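Local structure of pectate lyase 47 (Bacillus sp. TS-47, 1VBL) at residues A[9-17]-A[387-395]; A[296-304]-A[401-409]. The protein cleaves the polygalacturonate chain of pectate by eliminative lysis, as a thermostable, calcium-binding member of polysaccharide lyase family 1. One frame throughout, in Å; residues are numbered along the deposited sequence.

Contact 1: residues A[9-17]-A[387-395]; sequences KPYDGWAAY and TWKPMFYHV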
ATOM      1  N   LYS A   9      16.975   6.003  10.660  1.00 14.21           N
ATOM      2  CA  LYS A   9      17.478   6.870  11.720  1.00 15.75           C
ATOM      3  C   LYS A   9      16.963   6.354  13.060  1.00 14.98           C
ATOM      4  O   LYS A   9      15.886   5.754  13.138  1.00 14.52           O
ATOM      5  CB  LYS A   9      17.031   8.320  11.507  1.00 17.96           C
ATOM      6  CG  LYS A   9      17.556   8.959  10.229  1.00 21.63           C
ATOM      7  CD  LYS A   9      16.492   8.947   9.126  1.00 28.54           C
ATOM      8  CE  LYS A   9      16.039   7.528   8.788  1.00 22.43           C
ATOM      9  NZ  LYS A   9      14.976   7.464   7.782  1.00 28.59           N
ATOM     10  N   PRO A  10      17.719   6.598  14.138  1.00 14.74           N
ATOM     11  CA  PRO A  10      17.364   6.153  15.488  1.00 15.41           C
ATOM     12  C   PRO A  10      15.957   6.446  16.008  1.00 14.74           C
ATOM     13  O   PRO A  10      15.432   5.678  16.813  1.00 15.29           O
ATOM     14  CB  PRO A  10      18.460   6.773  16.356  1.00 16.18           C
ATOM     15  CG  PRO A  10      18.869   7.986  15.589  1.00 18.64           C
ATOM     16  CD  PRO A  10      18.910   7.463  14.173  1.00 14.42           C
ATOM     17  N   TYR A  11      15.346   7.539  15.564  1.00 14.42           N
ATOM     18  CA  TYR A  11      14.000   7.884  16.020  1.00 15.08           C
ATOM     19  C   TYR A  11      13.014   8.066  14.874  1.00 14.81           C
ATOM     20  O   TYR A  11      11.948   8.658  15.059  1.00 14.29           O
ATOM     21  CB  TYR A  11      14.016   9.181  16.845  1.00 16.39           C
ATOM     22  CG  TYR A  11      14.838   9.110  18.113  1.00 20.18           C
ATOM     23  CD1 TYR A  11      16.222   9.284  18.082  1.00 22.20           C
ATOM     24  CD2 TYR A  11      14.234   8.845  19.342  1.00 23.55           C
ATOM     25  CE1 TYR A  11      16.986   9.194  19.243  1.00 24.02           C
ATOM     26  CE2 TYR A  11      14.989   8.752  20.512  1.00 24.98           C
ATOM     27  CZ  TYR A  11      16.363   8.927  20.454  1.00 27.26           C
ATOM     28  OH  TYR A  11      17.114   8.822  21.603  1.00 28.13           O
ATOM     29  N   ASP A  12      13.348   7.551  13.697  1.00 13.30           N
ATOM     30  CA  ASP A  12      12.459   7.736  12.558  1.00 14.24           C
ATOM     31  C   ASP A  12      11.266   6.784  12.501  1.00 13.18           C
ATOM     32  O   ASP A  12      11.306   5.747  11.832  1.00 12.14           O
ATOM     33  CB  ASP A  12      13.242   7.656  11.243  1.00 12.53           C
ATOM     34  CG  ASP A  12      12.421   8.133  10.054  1.00 13.31           C
ATOM     35  OD1 ASP A  12      11.274   8.573  10.269  1.00 15.57           O
ATOM     36  OD2 ASP A  12      12.912   8.067   8.911  1.00 13.04           O
ATOM     37  N   GLY A  13      10.204   7.154  13.210  1.00 12.28           N
ATOM     38  CA  GLY A  13       8.989   6.358  13.211  1.00 10.85           C
ATOM     39  C   GLY A  13       8.996   5.082  14.030  1.00 11.51           C
ATOM     40  O   GLY A  13      10.009   4.690  14.609  1.00 12.24           O
ATOM     41  N   TRP A  14       7.843   4.423  14.063  1.00 11.62           N
ATOM     42  CA  TRP A  14       7.689   3.187  14.817  1.00 11.79           C
ATOM     43  C   TRP A  14       8.698   2.089  14.473  1.00 12.81           C
ATOM     44  O   TRP A  14       9.011   1.253  15.321  1.00 13.71           O
ATOM     45  CB  TRP A  14       6.265   2.653  14.653  1.00 10.99           C
ATOM     46  CG  TRP A  14       5.264   3.277  15.592  1.00 12.62           C
ATOM     47  CD1 TRP A  14       4.146   3.992  15.251  1.00 10.87           C
ATOM     48  CD2 TRP A  14       5.245   3.161  17.023  1.00 12.27           C
ATOM     49  NE1 TRP A  14       3.431   4.319  16.384  1.00 14.01           N
ATOM     50  CE2 TRP A  14       4.084   3.821  17.482  1.00 13.12           C
ATOM     51  CE3 TRP A  14       6.097   2.558  17.960  1.00 12.74           C
ATOM     52  CZ2 TRP A  14       3.751   3.895  18.838  1.00 13.60           C
ATOM     53  CZ3 TRP A  14       5.765   2.632  19.313  1.00 15.34           C
ATOM     54  CH2 TRP A  14       4.601   3.296  19.737  1.00 14.86           C
ATOM     55  N   ALA A  15       9.204   2.083  13.242  1.00 12.21           N
ATOM     56  CA  ALA A  15      10.180   1.072  12.838  1.00 12.40           C
ATOM     57  C   ALA A  15      11.512   1.251  13.567  1.00 13.43           C
ATOM     58  O   ALA A  15      12.387   0.386  13.500  1.00 14.45           O
ATOM     59  CB  ALA A  15      10.400   1.128  11.332  1.00 10.82           C
ATOM     60  N   ALA A  16      11.668   2.374  14.260  1.00 13.97           N
ATOM     61  CA  ALA A  16      12.899   2.646  14.999  1.00 14.94           C
ATOM     62  C   ALA A  16      12.848   2.036  16.401  1.00 16.66           C
ATOM     63  O   ALA A  16      13.844   2.027  17.124  1.00 16.09           O
ATOM     64  CB  ALA A  16      13.130   4.150  15.096  1.00 15.60           C
ATOM     65  N   TYR A  17      11.682   1.517  16.771  1.00 17.33           N
ATOM     66  CA  TYR A  17      11.494   0.913  18.086  1.00 18.98           C
ATOM     67  C   TYR A  17      12.558  -0.140  18.393  1.00 18.94           C
ATOM     68  O   TYR A  17      12.931  -0.936  17.527  1.00 17.83           O
ATOM     69  CB  TYR A  17      10.109   0.270  18.177  1.00 21.41           C
ATOM     70  CG  TYR A  17       9.831  -0.369  19.518  1.00 26.47           C
ATOM     71  CD1 TYR A  17       9.502   0.408  20.630  1.00 29.15           C
ATOM     72  CD2 TYR A  17       9.931  -1.749  19.686  1.00 26.92           C
ATOM     73  CE1 TYR A  17       9.282  -0.176  21.878  1.00 31.89           C
ATOM     74  CE2 TYR A  17       9.714  -2.343  20.928  1.00 30.70           C
ATOM     75  CZ  TYR A  17       9.390  -1.551  22.018  1.00 31.81           C
ATOM     76  OH  TYR A  17       9.182  -2.138  23.247  1.00 35.28           O
ATOM     77  N   THR A 387      -4.605  10.252  23.302  1.00 19.23           N
ATOM     78  CA  THR A 387      -4.622   9.007  24.064  1.00 20.26           C
ATOM     79  C   THR A 387      -3.207   8.449  24.154  1.00 19.61           C
ATOM     80  O   THR A 387      -2.922   7.564  24.960  1.00 21.20           O
ATOM     81  CB  THR A 387      -5.538   7.952  23.415  1.00 21.51           C
ATOM     82  OG1 THR A 387      -5.223   7.832  22.023  1.00 20.32           O
ATOM     83  CG2 THR A 387      -7.000   8.343  23.577  1.00 23.14           C
ATOM     84  N   TRP A 388      -2.327   8.971  23.307  1.00 17.83           N
ATOM     85  CA  TRP A 388      -0.927   8.567  23.292  1.00 17.03           C
ATOM     86  C   TRP A 388      -0.129   9.702  22.664  1.00 17.26           C
ATOM     87  O   TRP A 388      -0.685  10.547  21.961  1.00 16.98           O
ATOM     88  CB  TRP A 388      -0.730   7.272  22.492  1.00 15.59           C
ATOM     89  CG  TRP A 388      -1.001   7.392  21.014  1.00 14.18           C
ATOM     90  CD1 TRP A 388      -2.205   7.610  20.416  1.00 13.56           C
ATOM     91  CD2 TRP A 388      -0.041   7.272  19.952  1.00 13.59           C
ATOM     92  NE1 TRP A 388      -2.061   7.632  19.048  1.00 13.35           N
ATOM     93  CE2 TRP A 388      -0.742   7.427  18.737  1.00 13.44           C
ATOM     94  CE3 TRP A 388       1.343   7.048  19.912  1.00 13.12           C
ATOM     95  CZ2 TRP A 388      -0.107   7.365  17.488  1.00 12.03           C
ATOM     96  CZ3 TRP A 388       1.978   6.984  18.666  1.00 11.39           C
ATOM     97  CH2 TRP A 388       1.247   7.143  17.473  1.00 11.51           C
ATOM     98  N   LYS A 389       1.172   9.727  22.923  1.00 15.61           N
ATOM     99  CA  LYS A 389       2.019  10.775  22.376  1.00 17.43           C
ATOM    100  C   LYS A 389       3.150  10.151  21.568  1.00 16.80           C
ATOM    101  O   LYS A 389       3.984   9.426  22.115  1.00 13.79           O
ATOM    102  CB  LYS A 389       2.597  11.622  23.514  1.00 21.02           C
ATOM    103  CG  LYS A 389       1.567  11.974  24.580  1.00 25.87           C
ATOM    104  CD  LYS A 389       1.120  13.423  24.510  1.00 30.51           C
ATOM    105  CE  LYS A 389       2.177  14.351  25.079  1.00 30.46           C
ATOM    106  NZ  LYS A 389       1.645  15.729  25.261  1.00 32.74           N
ATOM    107  N   PRO A 390       3.182  10.413  20.251  1.00 17.46           N
ATOM    108  CA  PRO A 390       4.231   9.868  19.380  1.00 17.18           C
ATOM    109  C   PRO A 390       5.595  10.354  19.854  1.00 18.78           C
ATOM    110  O   PRO A 390       5.784  11.547  20.096  1.00 17.44           O
ATOM    111  CB  PRO A 390       3.881  10.439  18.009  1.00 18.34           C
ATOM    112  CG  PRO A 390       2.401  10.632  18.084  1.00 20.00           C
ATOM    113  CD  PRO A 390       2.211  11.196  19.469  1.00 16.29           C
ATOM    114  N   MET A 391       6.544   9.438  19.981  1.00 19.31           N
ATOM    115  CA  MET A 391       7.877   9.812  20.426  1.00 22.52           C
ATOM    116  C   MET A 391       8.907   9.566  19.326  1.00 20.48           C
ATOM    117  O   MET A 391       9.979  10.173  19.317  1.00 19.87           O
ATOM    118  CB  MET A 391       8.249   9.013  21.677  1.00 26.90           C
ATOM    119  CG  MET A 391       8.690   9.867  22.858  1.00 34.07           C
ATOM    120  SD  MET A 391       7.441  11.067  23.381  1.00 39.39           S
ATOM    121  CE  MET A 391       6.432  10.069  24.477  1.00 40.43           C
ATOM    122  N   PHE A 392       8.567   8.693  18.383  1.00 17.80           N
ATOM    123  CA  PHE A 392       9.486   8.360  17.307  1.00 17.00           C
ATOM    124  C   PHE A 392       9.499   9.263  16.089  1.00 15.84           C
ATOM    125  O   PHE A 392       8.924   8.939  15.051  1.00 13.45           O
ATOM    126  CB  PHE A 392       9.275   6.912  16.853  1.00 19.38           C
ATOM    127  CG  PHE A 392       9.689   5.898  17.874  1.00 21.58           C
ATOM    128  CD1 PHE A 392       8.741   5.102  18.509  1.00 23.24           C
ATOM    129  CD2 PHE A 392      11.028   5.758  18.225  1.00 23.46           C
ATOM    130  CE1 PHE A 392       9.121   4.178  19.485  1.00 23.84           C
ATOM    131  CE2 PHE A 392      11.420   4.838  19.199  1.00 25.19           C
ATOM    132  CZ  PHE A 392      10.463   4.048  19.831  1.00 23.60           C
ATOM    133  N   TYR A 393      10.163  10.404  16.227  1.00 15.10           N
ATOM    134  CA  TYR A 393      10.326  11.326  15.118  1.00 16.05           C
ATOM    135  C   TYR A 393      11.472  12.269  15.435  1.00 16.40           C
ATOM    136  O   TYR A 393      11.718  12.602  16.596  1.00 15.72           O
ATOM    137  CB  TYR A 393       9.040  12.118  14.825  1.00 17.62           C
ATOM    138  CG  TYR A 393       8.574  13.060  15.915  1.00 19.82           C
ATOM    139  CD1 TYR A 393       7.722  12.620  16.931  1.00 20.66           C
ATOM    140  CD2 TYR A 393       8.946  14.405  15.903  1.00 21.22           C
ATOM    141  CE1 TYR A 393       7.245  13.503  17.904  1.00 21.14           C
ATOM    142  CE2 TYR A 393       8.477  15.293  16.870  1.00 21.45           C
ATOM    143  CZ  TYR A 393       7.626  14.836  17.864  1.00 21.81           C
ATOM    144  OH  TYR A 393       7.138  15.715  18.803  1.00 24.17           O
ATOM    145  N   HIS A 394      12.194  12.672  14.398  1.00 15.58           N
ATOM    146  CA  HIS A 394      13.311  13.586  14.569  1.00 15.11           C
ATOM    147  C   HIS A 394      12.835  15.024  14.423  1.00 16.16           C
ATOM    148  O   HIS A 394      13.165  15.884  15.239  1.00 15.64           O
ATOM    149  CB  HIS A 394      14.396  13.295  13.531  1.00 15.43           C
ATOM    150  CG  HIS A 394      15.256  12.117  13.870  1.00 15.03           C
ATOM    151  ND1 HIS A 394      16.571  12.245  14.259  1.00 14.37           N
ATOM    152  CD2 HIS A 394      14.982  10.792  13.897  1.00 16.24           C
ATOM    153  CE1 HIS A 394      17.073  11.049  14.510  1.00 15.36           C
ATOM    154  NE2 HIS A 394      16.129  10.148  14.298  1.00 17.73           N
ATOM    155  N   VAL A 395      12.044  15.276  13.383  1.00 14.80           N
ATOM    156  CA  VAL A 395      11.546  16.614  13.119  1.00 16.23           C
ATOM    157  C   VAL A 395      10.187  16.620  12.440  1.00 15.55           C
ATOM    158  O   VAL A 395       9.918  15.800  11.566  1.00 15.48           O
ATOM    159  CB  VAL A 395      12.494  17.391  12.173  1.00 17.93           C
ATOM    160  CG1 VAL A 395      12.000  18.824  12.004  1.00 20.11           C
ATOM    161  CG2 VAL A 395      13.911  17.363  12.703  1.00 19.14           C
TER
HETATM  162  O   HOH W   1       9.404   9.677  12.106  1.00 18.17           O
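An aromatic cluster of Trp-14, Trp-388 and Phe-392 joins the N-terminal loop 9-17 to the late loop 387-395. Trp-14 links the other two; in Phe-392, CG stands anti to the carbonyl carbon (chi1 -69°), which lays the ring against the short 3-10 segment 14-16. The CD1-CE1 edge of this ring meets the six-membered ring of Trp-14, CE1 coming within 3.7 Å of Trp-14 CZ3, with the planes at an oblique 54°. Farther round, Phe-392 CD2 touches the methyl of Ala-16, and Phe-392 CZ reaches the ring edge of Tyr-17 at its CD1, 3.8 Å away, while Tyr-17 N lies over one Phe-392 face near the rim. On another flank of Trp-14, CZ2 lies 3.6 Å from Trp-388 CZ3; the two indoles are nearly parallel but slid apart, so they barely overlap. The backbones clasp beside the cluster. Gly-13 N donates to Phe-392 O over 2.9 Å, approaching from above the carbonyl plane, and water 1 gives hydrogen bonds to both Phe-392 O and Asp-12 OD1. A second grip comes from His-394, whose NE2 accepts the amide of Tyr-11 at 3.0 Å; the donor nitrogen sits 24° out of the imidazole plane. The edge of the Tyr-11 ring faces His-394 in an offset edge-to-face pair, centroids 5.6 Å apart, and Pro-10 CG abuts the imidazole rim. Asp-12 OD1 also bonds His-275, and Arg-271 makes a cation-pi contact with Trp-14, tying the joint to strand 272-280 and the residue just before it. Two turns thus meet, each with an inverse gamma turn, centred on Asp-12 and Phe-392, the first overlapping a type I turn from Lys-9 to Asp-12: an N-terminal and a late loop packed on the parallel beta-helix known from family 1 pectate lyases.

Contact 2: residues A[296-304]-A[401-409]; sequences IYNNYYEFS and SVPALVKAK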
ATOM      1  N   ILE A 296       0.684  10.078  11.614  1.00  8.53           N
ATOM      2  CA  ILE A 296       0.585  10.603  10.257  1.00  9.55           C
ATOM      3  C   ILE A 296       1.006  12.065  10.263  1.00  9.25           C
ATOM      4  O   ILE A 296       0.278  12.910  10.780  1.00 10.54           O
ATOM      5  CB  ILE A 296      -0.874  10.513   9.758  1.00 10.00           C
ATOM      6  CG1 ILE A 296      -1.358   9.061   9.842  1.00  9.69           C
ATOM      7  CG2 ILE A 296      -0.986  11.062   8.345  1.00 10.82           C
ATOM      8  CD1 ILE A 296      -2.810   8.881   9.433  1.00 11.62           C
ATOM      9  N   TYR A 297       2.167  12.374   9.692  1.00  7.85           N
ATOM     10  CA  TYR A 297       2.604  13.761   9.689  1.00  8.06           C
ATOM     11  C   TYR A 297       3.379  14.214   8.460  1.00  7.38           C
ATOM     12  O   TYR A 297       4.032  13.419   7.788  1.00  6.15           O
ATOM     13  CB  TYR A 297       3.415  14.052  10.964  1.00  8.49           C
ATOM     14  CG  TYR A 297       4.834  13.525  10.988  1.00 10.55           C
ATOM     15  CD1 TYR A 297       5.897  14.303  10.518  1.00  8.59           C
ATOM     16  CD2 TYR A 297       5.125  12.265  11.519  1.00  7.95           C
ATOM     17  CE1 TYR A 297       7.213  13.844  10.582  1.00  8.75           C
ATOM     18  CE2 TYR A 297       6.443  11.794  11.586  1.00 10.64           C
ATOM     19  CZ  TYR A 297       7.479  12.592  11.116  1.00 10.72           C
ATOM     20  OH  TYR A 297       8.778  12.133  11.179  1.00 11.27           O
ATOM     21  N   ASN A 298       3.281  15.507   8.170  1.00  6.82           N
ATOM     22  CA  ASN A 298       3.981  16.106   7.042  1.00  7.89           C
ATOM     23  C   ASN A 298       3.722  15.429   5.700  1.00  8.55           C
ATOM     24  O   ASN A 298       4.616  15.355   4.857  1.00  8.39           O
ATOM     25  CB  ASN A 298       5.485  16.118   7.318  1.00  8.79           C
ATOM     26  CG  ASN A 298       5.889  17.167   8.341  1.00 10.19           C
ATOM     27  OD1 ASN A 298       7.019  17.162   8.828  1.00 10.45           O
ATOM     28  ND2 ASN A 298       4.973  18.078   8.664  1.00  9.40           N
ATOM     29  N   ASN A 299       2.511  14.924   5.498  1.00  8.86           N
ATOM     30  CA  ASN A 299       2.189  14.294   4.227  1.00  9.55           C
ATOM     31  C   ASN A 299       1.487  15.333   3.371  1.00  9.75           C
ATOM     32  O   ASN A 299       0.832  16.234   3.896  1.00  9.39           O
ATOM     33  CB  ASN A 299       1.278  13.086   4.436  1.00  8.94           C
ATOM     34  CG  ASN A 299       1.973  11.964   5.173  1.00 10.40           C
ATOM     35  OD1 ASN A 299       2.872  11.310   4.633  1.00  8.03           O
ATOM     36  ND2 ASN A 299       1.574  11.745   6.421  1.00  9.21           N
ATOM     37  N   TYR A 300       1.648  15.216   2.058  1.00  9.92           N
ATOM     38  CA  TYR A 300       1.022  16.136   1.122  1.00  8.78           C
ATOM     39  C   TYR A 300       0.031  15.348   0.264  1.00 10.12           C
ATOM     40  O   TYR A 300       0.407  14.370  -0.386  1.00  9.92           O
ATOM     41  CB  TYR A 300       2.090  16.795   0.244  1.00  8.10           C
ATOM     42  CG  TYR A 300       1.528  17.720  -0.818  1.00 10.49           C
ATOM     43  CD1 TYR A 300       0.606  18.714  -0.488  1.00 11.32           C
ATOM     44  CD2 TYR A 300       1.921  17.601  -2.152  1.00 11.54           C
ATOM     45  CE1 TYR A 300       0.084  19.570  -1.462  1.00 12.00           C
ATOM     46  CE2 TYR A 300       1.404  18.449  -3.136  1.00 11.09           C
ATOM     47  CZ  TYR A 300       0.488  19.427  -2.785  1.00 13.18           C
ATOM     48  OH  TYR A 300      -0.038  20.250  -3.753  1.00 15.05           O
ATOM     49  N   TYR A 301      -1.233  15.765   0.293  1.00  9.45           N
ATOM     50  CA  TYR A 301      -2.300  15.105  -0.462  1.00 11.30           C
ATOM     51  C   TYR A 301      -2.769  16.097  -1.519  1.00 11.40           C
ATOM     52  O   TYR A 301      -3.171  17.213  -1.196  1.00 12.23           O
ATOM     53  CB  TYR A 301      -3.470  14.737   0.461  1.00  9.65           C
ATOM     54  CG  TYR A 301      -3.077  13.933   1.682  1.00 10.77           C
ATOM     55  CD1 TYR A 301      -2.475  14.546   2.780  1.00  9.69           C
ATOM     56  CD2 TYR A 301      -3.305  12.556   1.740  1.00 12.03           C
ATOM     57  CE1 TYR A 301      -2.107  13.813   3.906  1.00  9.90           C
ATOM     58  CE2 TYR A 301      -2.938  11.810   2.867  1.00 10.22           C
ATOM     59  CZ  TYR A 301      -2.339  12.447   3.941  1.00 10.25           C
ATOM     60  OH  TYR A 301      -1.949  11.727   5.048  1.00 12.35           O
ATOM     61  N   GLU A 302      -2.728  15.679  -2.780  1.00 11.10           N
ATOM     62  CA  GLU A 302      -3.087  16.559  -3.883  1.00 11.39           C
ATOM     63  C   GLU A 302      -4.064  15.875  -4.824  1.00 12.54           C
ATOM     64  O   GLU A 302      -3.780  14.798  -5.348  1.00 11.26           O
ATOM     65  CB  GLU A 302      -1.797  16.947  -4.613  1.00 12.51           C
ATOM     66  CG  GLU A 302      -1.944  17.817  -5.835  1.00 16.83           C
ATOM     67  CD  GLU A 302      -0.592  18.103  -6.459  1.00 20.18           C
ATOM     68  OE1 GLU A 302       0.095  19.048  -6.015  1.00 22.45           O
ATOM     69  OE2 GLU A 302      -0.204  17.364  -7.383  1.00 22.94           O
ATOM     70  N   PHE A 303      -5.214  16.508  -5.044  1.00 12.12           N
ATOM     71  CA  PHE A 303      -6.231  15.914  -5.900  1.00 12.67           C
ATOM     72  C   PHE A 303      -6.814  16.864  -6.935  1.00 12.84           C
ATOM     73  O   PHE A 303      -7.052  18.039  -6.659  1.00 14.05           O
ATOM     74  CB  PHE A 303      -7.371  15.355  -5.041  1.00 11.12           C
ATOM     75  CG  PHE A 303      -6.905  14.525  -3.874  1.00 12.60           C
ATOM     76  CD1 PHE A 303      -6.632  15.121  -2.646  1.00 12.92           C
ATOM     77  CD2 PHE A 303      -6.726  13.148  -4.006  1.00 12.58           C
ATOM     78  CE1 PHE A 303      -6.190  14.363  -1.561  1.00 11.93           C
ATOM     79  CE2 PHE A 303      -6.284  12.380  -2.931  1.00 13.32           C
ATOM     80  CZ  PHE A 303      -6.015  12.990  -1.702  1.00 13.14           C
ATOM     81  N   SER A 304      -7.045  16.330  -8.128  1.00 14.53           N
ATOM     82  CA  SER A 304      -7.636  17.088  -9.224  1.00 15.44           C
ATOM     83  C   SER A 304      -8.890  16.348  -9.668  1.00 15.52           C
ATOM     84  O   SER A 304      -8.865  15.132  -9.851  1.00 15.54           O
ATOM     85  CB  SER A 304      -6.665  17.188 -10.400  1.00 16.07           C
ATOM     86  OG  SER A 304      -7.321  17.728 -11.537  1.00 16.27           O
ATOM     87  N   SER A 401       5.346  24.436   4.799  1.00 10.28           N
ATOM     88  CA  SER A 401       6.570  24.023   4.110  1.00 13.34           C
ATOM     89  C   SER A 401       6.457  22.619   3.500  1.00 13.60           C
ATOM     90  O   SER A 401       7.291  22.216   2.682  1.00 12.73           O
ATOM     91  CB  SER A 401       7.749  24.039   5.089  1.00 16.56           C
ATOM     92  OG  SER A 401       7.933  25.329   5.641  1.00 22.52           O
ATOM     93  N   VAL A 402       5.419  21.882   3.890  1.00 12.72           N
ATOM     94  CA  VAL A 402       5.230  20.511   3.418  1.00 11.96           C
ATOM     95  C   VAL A 402       5.137  20.273   1.906  1.00 12.14           C
ATOM     96  O   VAL A 402       5.850  19.429   1.375  1.00 13.18           O
ATOM     97  CB  VAL A 402       4.007  19.861   4.120  1.00 13.79           C
ATOM     98  CG1 VAL A 402       3.672  18.512   3.479  1.00 12.52           C
ATOM     99  CG2 VAL A 402       4.321  19.665   5.606  1.00 11.01           C
ATOM    100  N   PRO A 403       4.270  21.012   1.191  1.00 13.03           N
ATOM    101  CA  PRO A 403       4.158  20.799  -0.260  1.00 13.37           C
ATOM    102  C   PRO A 403       5.477  20.879  -1.032  1.00 13.41           C
ATOM    103  O   PRO A 403       5.822  19.970  -1.787  1.00 11.86           O
ATOM    104  CB  PRO A 403       3.175  21.885  -0.693  1.00 14.12           C
ATOM    105  CG  PRO A 403       2.287  22.026   0.516  1.00 14.85           C
ATOM    106  CD  PRO A 403       3.299  22.022   1.647  1.00 13.75           C
ATOM    107  N   ALA A 404       6.207  21.974  -0.850  1.00 13.04           N
ATOM    108  CA  ALA A 404       7.473  22.157  -1.552  1.00 14.97           C
ATOM    109  C   ALA A 404       8.457  21.038  -1.221  1.00 13.27           C
ATOM    110  O   ALA A 404       9.097  20.476  -2.109  1.00 13.93           O
ATOM    111  CB  ALA A 404       8.075  23.514  -1.193  1.00 15.31           C
ATOM    112  N   LEU A 405       8.568  20.713   0.061  1.00 12.43           N
ATOM    113  CA  LEU A 405       9.476  19.669   0.511  1.00 12.74           C
ATOM    114  C   LEU A 405       9.132  18.286  -0.046  1.00 12.31           C
ATOM    115  O   LEU A 405       9.990  17.599  -0.607  1.00 12.28           O
ATOM    116  CB  LEU A 405       9.476  19.604   2.041  1.00 13.70           C
ATOM    117  CG  LEU A 405      10.375  18.520   2.632  1.00 18.26           C
ATOM    118  CD1 LEU A 405      11.824  18.803   2.247  1.00 20.00           C
ATOM    119  CD2 LEU A 405      10.221  18.484   4.144  1.00 20.02           C
ATOM    120  N   VAL A 406       7.878  17.882   0.115  1.00 11.16           N
ATOM    121  CA  VAL A 406       7.433  16.575  -0.353  1.00  9.31           C
ATOM    122  C   VAL A 406       7.505  16.460  -1.872  1.00  9.88           C
ATOM    123  O   VAL A 406       7.954  15.444  -2.399  1.00 10.94           O
ATOM    124  CB  VAL A 406       5.992  16.280   0.132  1.00  9.55           C
ATOM    125  CG1 VAL A 406       5.485  14.970  -0.469  1.00  8.91           C
ATOM    126  CG2 VAL A 406       5.971  16.190   1.656  1.00  9.71           C
ATOM    127  N   LYS A 407       7.077  17.497  -2.585  1.00 12.21           N
ATOM    128  CA  LYS A 407       7.130  17.444  -4.041  1.00 12.81           C
ATOM    129  C   LYS A 407       8.567  17.296  -4.534  1.00 14.45           C
ATOM    130  O   LYS A 407       8.830  16.623  -5.533  1.00 13.78           O
ATOM    131  CB  LYS A 407       6.482  18.696  -4.646  1.00 15.22           C
ATOM    132  CG  LYS A 407       4.964  18.703  -4.504  1.00 17.04           C
ATOM    133  CD  LYS A 407       4.300  19.811  -5.308  1.00 25.41           C
ATOM    134  CE  LYS A 407       4.496  21.169  -4.670  1.00 27.44           C
ATOM    135  NZ  LYS A 407       3.626  22.193  -5.313  1.00 31.75           N
ATOM    136  N   ALA A 408       9.501  17.899  -3.810  1.00 14.20           N
ATOM    137  CA  ALA A 408      10.906  17.849  -4.195  1.00 16.06           C
ATOM    138  C   ALA A 408      11.664  16.587  -3.799  1.00 15.99           C
ATOM    139  O   ALA A 408      12.526  16.128  -4.551  1.00 16.04           O
ATOM    140  CB  ALA A 408      11.633  19.074  -3.638  1.00 17.11           C
ATOM    141  N   LYS A 409      11.346  16.016  -2.641  1.00 15.05           N
ATOM    142  CA  LYS A 409      12.079  14.847  -2.157  1.00 15.60           C
ATOM    143  C   LYS A 409      11.391  13.486  -2.118  1.00 15.60           C
ATOM    144  O   LYS A 409      12.064  12.461  -2.006  1.00 15.96           O
ATOM    145  CB  LYS A 409      12.636  15.141  -0.763  1.00 20.00           C
ATOM    146  CG  LYS A 409      13.385  16.464  -0.656  1.00 23.80           C
ATOM    147  CD  LYS A 409      14.365  16.457   0.510  1.00 29.73           C
ATOM    148  CE  LYS A 409      13.694  16.098   1.830  1.00 31.48           C
ATOM    149  NZ  LYS A 409      14.673  16.058   2.957  1.00 35.68           N
TER
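Val-402 of helix 402-409 fits against the bend at Asn-298 and Asn-299 where strand 293-303 is interrupted. Its CG2 touches Asn-298 ND2 at 3.5 Å, and its CG1 lies against the carbonyl oxygens of both asparagines. The amide of Asn-298 is held elsewhere, OD1 by His-397 N and ND2 by Asn-327 O, so the valine meets a group already fixed. Pro-403 comes next and covers one face of the Tyr-300 ring: its CB stands 4.1 Å from the ring centroid, a CH-pi contact, while its CG comes within 3.8 Å of Tyr-300 CE1. With CG anti to the backbone N (chi1 177°), the tyrosine reaches out along the helix flank to meet these groups. One turn on, Val-406 presses CG1 on Tyr-300 CB at 3.9 Å and sets CG2 beside Asn-298 O. Lys-407 brings its CG obliquely to the CD2-CE2 flank, on the same side of the ring plane as Pro-403, 3.8 Å from Tyr-300 CE2. Its NZ remains 4.8 Å from Glu-302 OE1, close enough that the opposite charges may attract, though the charged atoms do not touch. Tyr-300 OH donates to that same OE1 over 2.6 Å, on the anti side of the carboxylate, whose OE2 is bound by Lys-280 and Tyr-278. An alanine at Tyr-300 is likely to leave a gap between strand 300-303 and the helix, beneath Pro-403 and Lys-407, and to deprive Glu-302 OE1 of its phenol donor. The helix lies almost square across strand 300-303, at 85° with axes 8.8 Å apart, and spans the neighbouring strands of the beta-helix: Val-406 and Lys-407 rest on Tyr-278 of strand 272-280, and Pro-403 on Tyr-329 of strand 322-332.

The contacts alternate along the chain: 9-17, 296-304, 387-395, then 401-409. Their centres lie about 20 Å apart, both away from the calcium site. One C-terminal tail serves both. Its loop 387-395 takes part in contact 1, and a few residues later helix 402-409 takes part in contact 2. Strand 293-303 is common ground: Trp-388 and Pro-390 touch its beginning, while the helix crosses its later part. The two meet at Tyr-297, whose CE1 lies 3.5 Å from Val-395 O and whose OH packs on Tyr-393 CB. The tail therefore lies along the outside of the beta-helix and links its late coils to the N-terminal loop.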